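Local coordinates for oxidoreductase (PDB 1ZH8), which binds NADP in a Rossmann-fold domain and probably catalyses NADP-dependent oxidation or reduction at an alcohol or carbonyl group, at residues Lys18-Ile23 with Leu44-Ala49; Gly22-Gly27 with Leu88-Glu93; Gly106-Cys111 with Ser132-Tyr137. All blocks are in the same frame, centred on the assembly; numbering follows the deposited sequence.

Interaction 1 (Lys18-Ile23 with Leu44-Ala49); sequences KIRLGI and LFEITA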
loop_
_atom_site.group_PDB
_atom_site.type_symbol
_atom_site.label_atom_id
_atom_site.label_comp_id
_atom_site.label_asym_id
_atom_site.label_seq_id
_atom_site.Cartn_x
_atom_site.Cartn_y
_atom_site.Cartn_z
ATOM N N LYS A 18 7.039 33.680 33.575
ATOM C CA LYS A 18 6.074 32.674 33.146
ATOM C C LYS A 18 5.082 33.211 32.120
ATOM O O LYS A 18 4.766 34.404 32.098
ATOM C CB LYS A 18 5.308 32.113 34.349
ATOM C CG LYS A 18 6.169 31.383 35.377
ATOM C CD LYS A 18 5.274 30.729 36.424
ATOM C CE LYS A 18 6.072 30.188 37.594
ATOM N NZ LYS A 18 5.178 29.318 38.401
ATOM N N ILE A 19 4.602 32.308 31.270
ATOM C CA ILE A 19 3.511 32.606 30.360
ATOM C C ILE A 19 2.197 32.358 31.090
ATOM O O ILE A 19 1.915 31.223 31.487
ATOM C CB ILE A 19 3.597 31.737 29.097
ATOM C CG1 ILE A 19 4.850 32.097 28.282
ATOM C CG2 ILE A 19 2.347 31.877 28.229
ATOM C CD1 ILE A 19 5.016 31.253 26.977
ATOM N N ARG A 20 1.414 33.420 31.283
ATOM C CA ARG A 20 0.074 33.321 31.874
ATOM C C ARG A 20 -0.865 32.776 30.817
ATOM O O ARG A 20 -1.031 33.371 29.749
ATOM C CB ARG A 20 -0.408 34.678 32.395
ATOM C CG ARG A 20 0.436 35.245 33.561
ATOM C CD ARG A 20 0.044 36.686 33.882
ATOM N NE ARG A 20 -0.027 37.501 32.666
ATOM C CZ ARG A 20 -0.850 38.532 32.467
ATOM N NH1 ARG A 20 -1.714 38.932 33.404
ATOM N NH2 ARG A 20 -0.804 39.167 31.308
ATOM N N LEU A 21 -1.454 31.626 31.108
ATOM C CA LEU A 21 -2.121 30.842 30.092
ATOM C C LEU A 21 -3.576 30.616 30.439
ATOM O O LEU A 21 -3.891 30.286 31.581
ATOM C CB LEU A 21 -1.422 29.495 29.979
ATOM C CG LEU A 21 -1.777 28.543 28.851
ATOM C CD1 LEU A 21 -1.299 29.097 27.518
ATOM C CD2 LEU A 21 -1.115 27.204 29.119
ATOM N N GLY A 22 -4.453 30.792 29.453
ATOM C CA GLY A 22 -5.883 30.520 29.599
ATOM C C GLY A 22 -6.248 29.255 28.847
ATOM O O GLY A 22 -5.870 29.080 27.676
ATOM N N ILE A 23 -6.944 28.347 29.528
ATOM C CA ILE A 23 -7.401 27.102 28.917
ATOM C C ILE A 23 -8.807 27.300 28.369
ATOM O O ILE A 23 -9.685 27.755 29.092
ATOM C CB ILE A 23 -7.413 25.960 29.932
ATOM C CG1 ILE A 23 -6.070 25.882 30.697
ATOM C CG2 ILE A 23 -7.800 24.653 29.257
ATOM C CD1 ILE A 23 -4.810 25.600 29.872
ATOM N N LEU A 44 7.408 27.298 33.677
ATOM C CA LEU A 44 7.237 28.060 32.428
ATOM C C LEU A 44 5.824 28.649 32.228
ATOM O O LEU A 44 5.654 29.704 31.587
ATOM C CB LEU A 44 7.591 27.195 31.210
ATOM C CG LEU A 44 8.911 26.415 31.083
ATOM C CD1 LEU A 44 8.934 25.709 29.728
ATOM C CD2 LEU A 44 10.124 27.317 31.238
ATOM N N PHE A 45 4.824 27.953 32.772
ATOM C CA PHE A 45 3.422 28.303 32.577
ATOM C C PHE A 45 2.682 28.452 33.893
ATOM O O PHE A 45 2.914 27.691 34.839
ATOM C CB PHE A 45 2.721 27.235 31.728
ATOM C CG PHE A 45 3.263 27.126 30.342
ATOM C CD1 PHE A 45 2.845 28.005 29.352
ATOM C CD2 PHE A 45 4.222 26.171 30.030
ATOM C CE1 PHE A 45 3.357 27.928 28.074
ATOM C CE2 PHE A 45 4.736 26.067 28.738
ATOM C CZ PHE A 45 4.313 26.943 27.763
ATOM N N GLU A 46 1.792 29.436 33.939
ATOM C CA GLU A 46 0.804 29.502 34.987
ATOM C C GLU A 46 -0.586 29.574 34.361
ATOM O O GLU A 46 -0.864 30.428 33.494
ATOM C CB GLU A 46 1.033 30.705 35.901
ATOM C CG GLU A 46 0.232 30.623 37.218
ATOM C CD GLU A 46 0.122 31.955 37.948
ATOM O OE1 GLU A 46 0.404 33.013 37.342
ATOM O OE2 GLU A 46 -0.252 31.945 39.138
ATOM N N ILE A 47 -1.461 28.673 34.798
ATOM C CA ILE A 47 -2.847 28.707 34.346
ATOM C C ILE A 47 -3.629 29.645 35.238
ATOM O O ILE A 47 -3.831 29.385 36.414
ATOM C CB ILE A 47 -3.458 27.324 34.308
ATOM C CG1 ILE A 47 -2.686 26.471 33.281
ATOM C CG2 ILE A 47 -4.964 27.421 34.008
ATOM C CD1 ILE A 47 -2.900 24.989 33.407
ATOM N N THR A 48 -4.036 30.758 34.654
ATOM C CA THR A 48 -4.666 31.834 35.374
ATOM C C THR A 48 -6.150 31.975 35.032
ATOM O O THR A 48 -6.882 32.650 35.764
ATOM C CB THR A 48 -3.995 33.152 35.018
ATOM O OG1 THR A 48 -3.969 33.293 33.587
ATOM C CG2 THR A 48 -2.580 33.180 35.553
ATOM N N ALA A 49 -6.590 31.361 33.921
ATOM C CA ALA A 49 -7.990 31.466 33.493
ATOM C C ALA A 49 -8.466 30.252 32.730
ATOM O O ALA A 49 -7.683 29.541 32.113
ATOM C CB ALA A 49 -8.235 32.740 32.674
HETATM O O HOH W 1 2.869 28.128 37.403
#
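Backbone bonds come first: I19 N reaches L44 O at 2.8 Å, I19 O takes E46 N, L21 N donates to E46 O at 2.7 Å, and L21 O takes T48 N. This is parallel pairing of strands 19-24 and 45-51. After L21 the register slips by one residue, a beta bulge, so that I23 N bonds to A49 O at 2.9 Å and G22 sits beside A49.

The apolar contacts lie on the face carrying I19, L21, F45 and I47. The F45 ring lies alongside I19, with CD1 3.8 Å from I19 CB, while L21 CD2 approaches the same CD1 obliquely. Further along, I23 CG1 meets I47 CG2 at 3.8 Å. L38 of helix 28-39 packs on L21, I23, F45 and I47.

The polar groups sit at the margins. K18, extended beyond CG, carries NZ to a water at 2.8 Å that also donates to F45 O; S42 O is a second partner of NZ. At the bulge T48 OG1 bonds to L82 O; on the face with E46, the end of R20 leads away to a salt bridge with D84 and a hydrogen bond to G81 O.

Chemically, the backbone bonds fix the alignment of this beta-alpha-beta unit, and the apolar face receives L38 of the crossover helix.

Interaction 2 (Gly22-Gly27 with Leu88-Glu93); sequences GIVGCG and LTLPVE. With NAP (NADP nicotinamide-adenine-dinucleotide phosphate), chain D.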
loop_
_atom_site.group_PDB
_atom_site.type_symbol
_atom_site.label_atom_id
_atom_site.label_comp_id
_atom_site.label_asym_id
_atom_site.label_seq_id
_atom_site.Cartn_x
_atom_site.Cartn_y
_atom_site.Cartn_z
ATOM N N GLY A 22 -4.453 30.792 29.453
ATOM C CA GLY A 22 -5.883 30.520 29.599
ATOM C C GLY A 22 -6.248 29.255 28.847
ATOM O O GLY A 22 -5.870 29.080 27.676
ATOM N N ILE A 23 -6.944 28.347 29.528
ATOM C CA ILE A 23 -7.401 27.102 28.917
ATOM C C ILE A 23 -8.807 27.300 28.369
ATOM O O ILE A 23 -9.685 27.755 29.092
ATOM C CB ILE A 23 -7.413 25.960 29.932
ATOM C CG1 ILE A 23 -6.070 25.882 30.697
ATOM C CG2 ILE A 23 -7.800 24.653 29.257
ATOM C CD1 ILE A 23 -4.810 25.600 29.872
ATOM N N VAL A 24 -9.020 26.998 27.093
ATOM C CA VAL A 24 -10.331 27.185 26.481
ATOM C C VAL A 24 -10.808 25.867 25.891
ATOM O O VAL A 24 -10.214 25.348 24.941
ATOM C CB VAL A 24 -10.327 28.248 25.350
ATOM C CG1 VAL A 24 -11.783 28.501 24.851
ATOM C CG2 VAL A 24 -9.629 29.549 25.780
ATOM N N GLY A 25 -11.896 25.345 26.440
ATOM C CA GLY A 25 -12.413 24.042 26.055
ATOM C C GLY A 25 -11.879 22.977 26.989
ATOM O O GLY A 25 -10.816 22.431 26.752
ATOM N N CYS A 26 -12.618 22.686 28.051
ATOM C CA CYS A 26 -12.163 21.767 29.075
ATOM C C CYS A 26 -12.731 20.373 28.835
ATOM O O CYS A 26 -13.661 19.933 29.521
ATOM C CB CYS A 26 -12.597 22.287 30.437
ATOM S SG CYS A 26 -11.997 23.958 30.795
ATOM N N GLY A 27 -12.178 19.691 27.839
ATOM C CA GLY A 27 -12.622 18.359 27.461
ATOM C C GLY A 27 -11.485 17.365 27.601
ATOM O O GLY A 27 -10.571 17.551 28.418
ATOM N N LEU A 88 -6.221 26.457 23.013
ATOM C CA LEU A 88 -7.519 26.068 22.494
ATOM C C LEU A 88 -7.573 24.572 22.269
ATOM O O LEU A 88 -6.815 24.027 21.447
ATOM C CB LEU A 88 -7.858 26.821 21.206
ATOM C CG LEU A 88 -7.513 28.312 21.138
ATOM C CD1 LEU A 88 -7.747 28.920 19.730
ATOM C CD2 LEU A 88 -8.263 29.088 22.205
ATOM N N THR A 89 -8.449 23.905 23.019
ATOM C CA THR A 89 -8.699 22.474 22.837
ATOM C C THR A 89 -10.177 22.293 22.535
ATOM O O THR A 89 -10.950 21.803 23.366
ATOM C CB THR A 89 -8.296 21.671 24.092
ATOM O OG1 THR A 89 -8.675 22.407 25.266
ATOM C CG2 THR A 89 -6.776 21.465 24.114
ATOM N N LEU A 90 -10.561 22.698 21.330
ATOM C CA LEU A 90 -11.955 22.877 20.961
ATOM C C LEU A 90 -12.327 22.004 19.786
ATOM O O LEU A 90 -11.435 21.426 19.128
ATOM C CB LEU A 90 -12.173 24.324 20.547
ATOM C CG LEU A 90 -11.901 25.316 21.666
ATOM C CD1 LEU A 90 -11.697 26.688 21.087
ATOM C CD2 LEU A 90 -13.043 25.306 22.625
ATOM N N PRO A 91 -13.645 21.912 19.504
ATOM C CA PRO A 91 -14.083 21.394 18.221
ATOM C C PRO A 91 -13.385 22.195 17.123
ATOM O O PRO A 91 -13.364 23.432 17.159
ATOM C CB PRO A 91 -15.594 21.688 18.219
ATOM C CG PRO A 91 -15.977 21.688 19.656
ATOM C CD PRO A 91 -14.778 22.267 20.378
ATOM N N VAL A 92 -12.820 21.495 16.157
ATOM C CA VAL A 92 -12.004 22.117 15.134
ATOM C C VAL A 92 -12.721 23.278 14.377
ATOM O O VAL A 92 -12.060 24.242 13.943
ATOM C CB VAL A 92 -11.394 21.024 14.214
ATOM C CG1 VAL A 92 -12.487 20.188 13.573
ATOM C CG2 VAL A 92 -10.509 21.606 13.159
ATOM N N GLU A 93 -14.051 23.228 14.280
ATOM C CA GLU A 93 -14.830 24.324 13.658
ATOM C C GLU A 93 -14.567 25.691 14.306
ATOM O O GLU A 93 -14.806 26.733 13.677
ATOM C CB GLU A 93 -16.349 24.026 13.658
ATOM C CG GLU A 93 -16.994 24.076 15.034
ATOM C CD GLU A 93 -18.365 23.416 15.093
ATOM O OE1 GLU A 93 -19.373 24.079 14.736
ATOM O OE2 GLU A 93 -18.447 22.242 15.523
HETATM P PA NAP D . -13.837 17.272 23.503
HETATM O O1A NAP D . -13.691 16.332 24.644
HETATM O O2A NAP D . -15.195 17.303 22.936
HETATM O O5B NAP D . -13.322 18.716 23.975
HETATM C C5B NAP D . -13.882 19.886 23.426
HETATM C C4B NAP D . -14.152 20.851 24.565
HETATM O O4B NAP D . -14.505 22.129 24.052
HETATM C C3B NAP D . -15.320 20.397 25.433
HETATM O O3B NAP D . -14.977 20.773 26.734
HETATM C C2B NAP D . -16.448 21.260 24.895
HETATM O O2B NAP D . -17.673 21.479 25.586
HETATM C C1B NAP D . -15.703 22.560 24.680
HETATM N N9A NAP D . -16.458 23.463 23.817
HETATM C C8A NAP D . -17.309 23.138 22.783
HETATM N N7A NAP D . -17.777 24.288 22.248
HETATM C C5A NAP D . -17.239 25.332 22.933
HETATM C C6A NAP D . -17.370 26.711 22.823
HETATM N N6A NAP D . -18.168 27.243 21.912
HETATM N N1A NAP D . -16.670 27.536 23.662
HETATM C C2A NAP D . -15.854 26.994 24.626
HETATM N N3A NAP D . -15.726 25.634 24.748
HETATM C C4A NAP D . -16.405 24.822 23.914
HETATM O O3 NAP D . -12.828 16.834 22.344
HETATM P PN NAP D . -11.241 16.670 22.541
HETATM O O1N NAP D . -10.713 17.234 23.824
HETATM O O2N NAP D . -11.056 15.283 22.138
HETATM O O5D NAP D . -10.604 17.577 21.371
HETATM C C5D NAP D . -10.419 18.979 21.461
HETATM C C4D NAP D . -9.271 19.384 20.539
HETATM O O4D NAP D . -8.110 18.648 20.904
HETATM C C3D NAP D . -9.578 19.024 19.082
HETATM O O3D NAP D . -9.147 20.045 18.213
HETATM C C2D NAP D . -8.783 17.770 18.814
HETATM O O2D NAP D . -8.383 17.655 17.464
HETATM C C1D NAP D . -7.614 17.939 19.774
HETATM N N1N NAP D . -7.061 16.641 20.153
HETATM C C2N NAP D . -5.743 16.403 19.886
HETATM C C3N NAP D . -5.159 15.176 20.216
HETATM C C7N NAP D . -3.664 14.992 20.130
HETATM O O7N NAP D . -3.169 13.714 20.449
HETATM N N7N NAP D . -2.845 16.001 19.774
HETATM C C4N NAP D . -5.943 14.192 20.833
HETATM C C5N NAP D . -7.291 14.449 21.116
HETATM C C6N NAP D . -7.843 15.685 20.768
HETATM P P2B NAP D . -18.112 21.274 27.121
HETATM O O1X NAP D . -17.750 22.476 27.967
HETATM O O2X NAP D . -17.446 20.058 27.724
HETATM O O3X NAP D . -19.614 21.102 27.051
HETATM O O HOH W 2 -10.461 19.403 25.436
#
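G25 O is gripped by the hydroxyl of T89, whose OG1 donates to it at 2.6 Å, in the carbonyl plane. A second, weak bond reaches the same oxygen from G27 N at 3.2 Å, within the turn. The T89 torsion (chi1 40°) tucks OG1 between its own backbone N and carbonyl carbon and leaves it directed at the glycine loop.

One step back, T89 N gives a nearly straight bond to V24 O at 3.0 Å. It closes the parallel pairing of V24 with L88 just where both strands end. Their side chains run side by side, L88 CD2 lying 3.9 Å from V24 CB, and F98 of helix 95-104 packs on both. L90 CD2 comes across to V24 CG1 and also lies against G25 CA, where a glycine leaves room for both T89 O and the leucine methyl.

NADP lies along this junction. L90 CD2 touches the adenine at N3A, 3.4 Å away, and P91 CD meets C8A. L90 O accepts a 2.8 Å bond from O3D, a hydroxyl of the nicotinamide ribose. A water lies between the segments and the cofactor, 2.7 Å from phosphate oxygen O1N and weakly bonded to the N of G27, the N-cap residue of helix 28-39.

The spacing of G25 and G27 fits the Rossmann-type GxGxxA pattern. Chemically, T89 holds the strand end at V24 O through its amide and the turn at G25 O through its hydroxyl, while the residues after it supply an apolar rest for the adenine and a carbonyl for the nicotinamide ribose.

Interaction 3 (Gly106-Cys111 with Ser132-Tyr137); sequences GVHVIC and SEKTVY. With EDO (1,2-ethanediol), chain G.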
loop_
_atom_site.group_PDB
_atom_site.type_symbol
_atom_site.label_atom_id
_atom_site.label_comp_id
_atom_site.label_asym_id
_atom_site.label_seq_id
_atom_site.Cartn_x
_atom_site.Cartn_y
_atom_site.Cartn_z
ATOM N N GLY A 106 -4.464 40.928 21.022
ATOM C CA GLY A 106 -3.023 40.860 21.274
ATOM C C GLY A 106 -2.603 39.728 22.200
ATOM O O GLY A 106 -1.800 39.925 23.098
ATOM N N VAL A 107 -3.133 38.529 21.977
ATOM C CA VAL A 107 -2.827 37.385 22.846
ATOM C C VAL A 107 -2.268 36.235 21.998
ATOM O O VAL A 107 -2.834 35.927 20.960
ATOM C CB VAL A 107 -4.103 36.947 23.633
ATOM C CG1 VAL A 107 -3.936 35.590 24.230
ATOM C CG2 VAL A 107 -4.441 37.959 24.725
ATOM N N HIS A 108 -1.174 35.598 22.424
ATOM C CA HIS A 108 -0.667 34.396 21.709
ATOM C C HIS A 108 -1.647 33.241 21.806
ATOM O O HIS A 108 -2.458 33.174 22.741
ATOM C CB HIS A 108 0.673 33.927 22.258
ATOM C CG HIS A 108 1.701 35.003 22.325
ATOM N ND1 HIS A 108 2.474 35.356 21.244
ATOM C CD2 HIS A 108 2.078 35.814 23.343
ATOM C CE1 HIS A 108 3.285 36.339 21.592
ATOM N NE2 HIS A 108 3.067 36.632 22.862
ATOM N N VAL A 109 -1.566 32.333 20.844
ATOM C CA VAL A 109 -2.454 31.174 20.805
ATOM C C VAL A 109 -1.655 29.892 20.544
ATOM O O VAL A 109 -0.885 29.827 19.582
ATOM C CB VAL A 109 -3.499 31.259 19.649
ATOM C CG1 VAL A 109 -4.614 30.255 19.883
ATOM C CG2 VAL A 109 -4.076 32.628 19.511
ATOM N N ILE A 110 -1.833 28.892 21.408
ATOM C CA ILE A 110 -1.524 27.524 21.053
ATOM C C ILE A 110 -2.825 26.763 20.799
ATOM O O ILE A 110 -3.736 26.764 21.615
ATOM C CB ILE A 110 -0.609 26.813 22.079
ATOM C CG1 ILE A 110 -0.323 25.371 21.630
ATOM C CG2 ILE A 110 -1.194 26.881 23.497
ATOM C CD1 ILE A 110 0.897 24.729 22.341
ATOM N N CYS A 111 -2.912 26.127 19.645
ATOM C CA CYS A 111 -4.158 25.549 19.209
ATOM C C CYS A 111 -3.933 24.159 18.695
ATOM O O CYS A 111 -2.962 23.888 17.984
ATOM C CB CYS A 111 -4.783 26.419 18.118
ATOM S SG CYS A 111 -6.386 25.833 17.526
ATOM N N SER A 132 -0.021 38.903 11.952
ATOM C CA SER A 132 0.079 39.275 13.370
ATOM C C SER A 132 1.505 39.196 13.939
ATOM O O SER A 132 2.324 38.412 13.459
ATOM C CB SER A 132 -0.822 38.386 14.220
ATOM O OG SER A 132 -0.721 38.799 15.569
ATOM N N GLU A 133 1.779 39.993 14.976
ATOM C CA GLU A 133 3.057 39.918 15.693
ATOM C C GLU A 133 3.038 38.796 16.756
ATOM O O GLU A 133 4.082 38.266 17.144
ATOM C CB GLU A 133 3.425 41.281 16.308
ATOM N N LYS A 134 1.841 38.440 17.210
ATOM C CA LYS A 134 1.672 37.400 18.212
ATOM C C LYS A 134 1.902 36.027 17.579
ATOM O O LYS A 134 1.812 35.880 16.365
ATOM C CB LYS A 134 0.264 37.476 18.787
ATOM C CG LYS A 134 -0.213 38.878 19.152
ATOM C CD LYS A 134 0.747 39.658 20.069
ATOM C CE LYS A 134 0.813 39.078 21.465
ATOM N NZ LYS A 134 1.409 40.093 22.381
ATOM N N THR A 135 2.202 35.023 18.400
ATOM C CA THR A 135 2.449 33.679 17.889
ATOM C C THR A 135 1.143 32.886 17.748
ATOM O O THR A 135 0.337 32.838 18.694
ATOM C CB THR A 135 3.402 32.883 18.806
ATOM O OG1 THR A 135 4.659 33.567 18.912
ATOM C CG2 THR A 135 3.634 31.460 18.246
ATOM N N VAL A 136 0.942 32.287 16.562
ATOM C CA VAL A 136 0.001 31.180 16.420
ATOM C C VAL A 136 0.803 29.885 16.308
ATOM O O VAL A 136 1.647 29.730 15.423
ATOM C CB VAL A 136 -0.936 31.316 15.210
ATOM C CG1 VAL A 136 -1.927 30.113 15.158
ATOM C CG2 VAL A 136 -1.699 32.616 15.285
ATOM N N TYR A 137 0.524 28.958 17.222
ATOM C CA TYR A 137 1.221 27.705 17.300
ATOM C C TYR A 137 0.187 26.588 17.191
ATOM O O TYR A 137 -0.658 26.465 18.069
ATOM C CB TYR A 137 1.966 27.642 18.626
ATOM C CG TYR A 137 2.955 26.512 18.714
ATOM C CD1 TYR A 137 2.526 25.182 18.844
ATOM C CD2 TYR A 137 4.318 26.762 18.683
ATOM C CE1 TYR A 137 3.439 24.132 18.925
ATOM C CE2 TYR A 137 5.237 25.724 18.778
ATOM C CZ TYR A 137 4.785 24.416 18.897
ATOM O OH TYR A 137 5.694 23.398 18.978
HETATM C C1 EDO G . 7.501 36.791 19.629
HETATM O O1 EDO G . 6.918 36.651 20.933
HETATM C C2 EDO G . 6.537 36.271 18.563
HETATM O O2 EDO G . 5.172 36.562 18.906
#
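Strands 108-112 and 136-139 lie side by side in the parallel sheet, joined by helix 119-131 in a beta-alpha-beta unit, and this contact is where they meet. V109 N bonds to T135 O at 2.9 Å, V109 O takes Y137 N, and C111 N reaches Y137 O at 2.8 Å. V109 thus pairs with V136 and I110 with Y137.

Just ahead of strand 136-139, the H108 ring takes the place of a backbone acceptor. Its ND1 accepts T135 N at 2.9 Å along an almost straight N-H (174°), the donor tilted modestly out of the ring plane. That bond implies that ND1 carries no proton here. K134 crosses the imidazole at about a right angle: its chain, folded at chi2 and chi3 (-52° and -69°), lays CE over one face, 3.8 Å from the ring centroid, as a CH-pi contact. The same CE lies 3.2 Å from G106 O. An ethanediol molecule, probably from the crystallisation liquor, places O2 at the ring edge and donates from it to E133 O at 2.7 Å.

On the face with I110 and Y137, the two side chains point the same way, and I110 CD1 lies 3.9 Å from Y137 CD1. The tyrosine OH goes on to D297 of helix 290-303, whose V302 packs on both H108 and T135.

G106 closes helix 95-104 with a Schellman motif, and S132 OG makes an ST turn by accepting K134 N. Together the elements form the parallel beta-alpha-beta crossover from which a Rossmann fold is built, here 108-112, 119-131, 136-139.

All three contacts lie on or at the end of one parallel sheet, in the order 45-51, 19-24, 85-88, 108-112, 136-139. Interactions 1 and 2 share G22 and I23: strand 19-24 pairs with 45-51 along one edge, then leads into the glycine turn, which meets the loop after 85-88. Interactions 2 and 3 meet through L88, whose N lies 2.9 Å from I110 O, a probable hydrogen bond, and whose CD1 packs 3.4 Å from V109 CG1. Interactions 1 and 3 do not touch; their nearest atoms are about 5 Å apart. Interaction 2 contacts NADP directly, whereas the side chains of C111 and I23 remain about 6 Å and 9 Å from it.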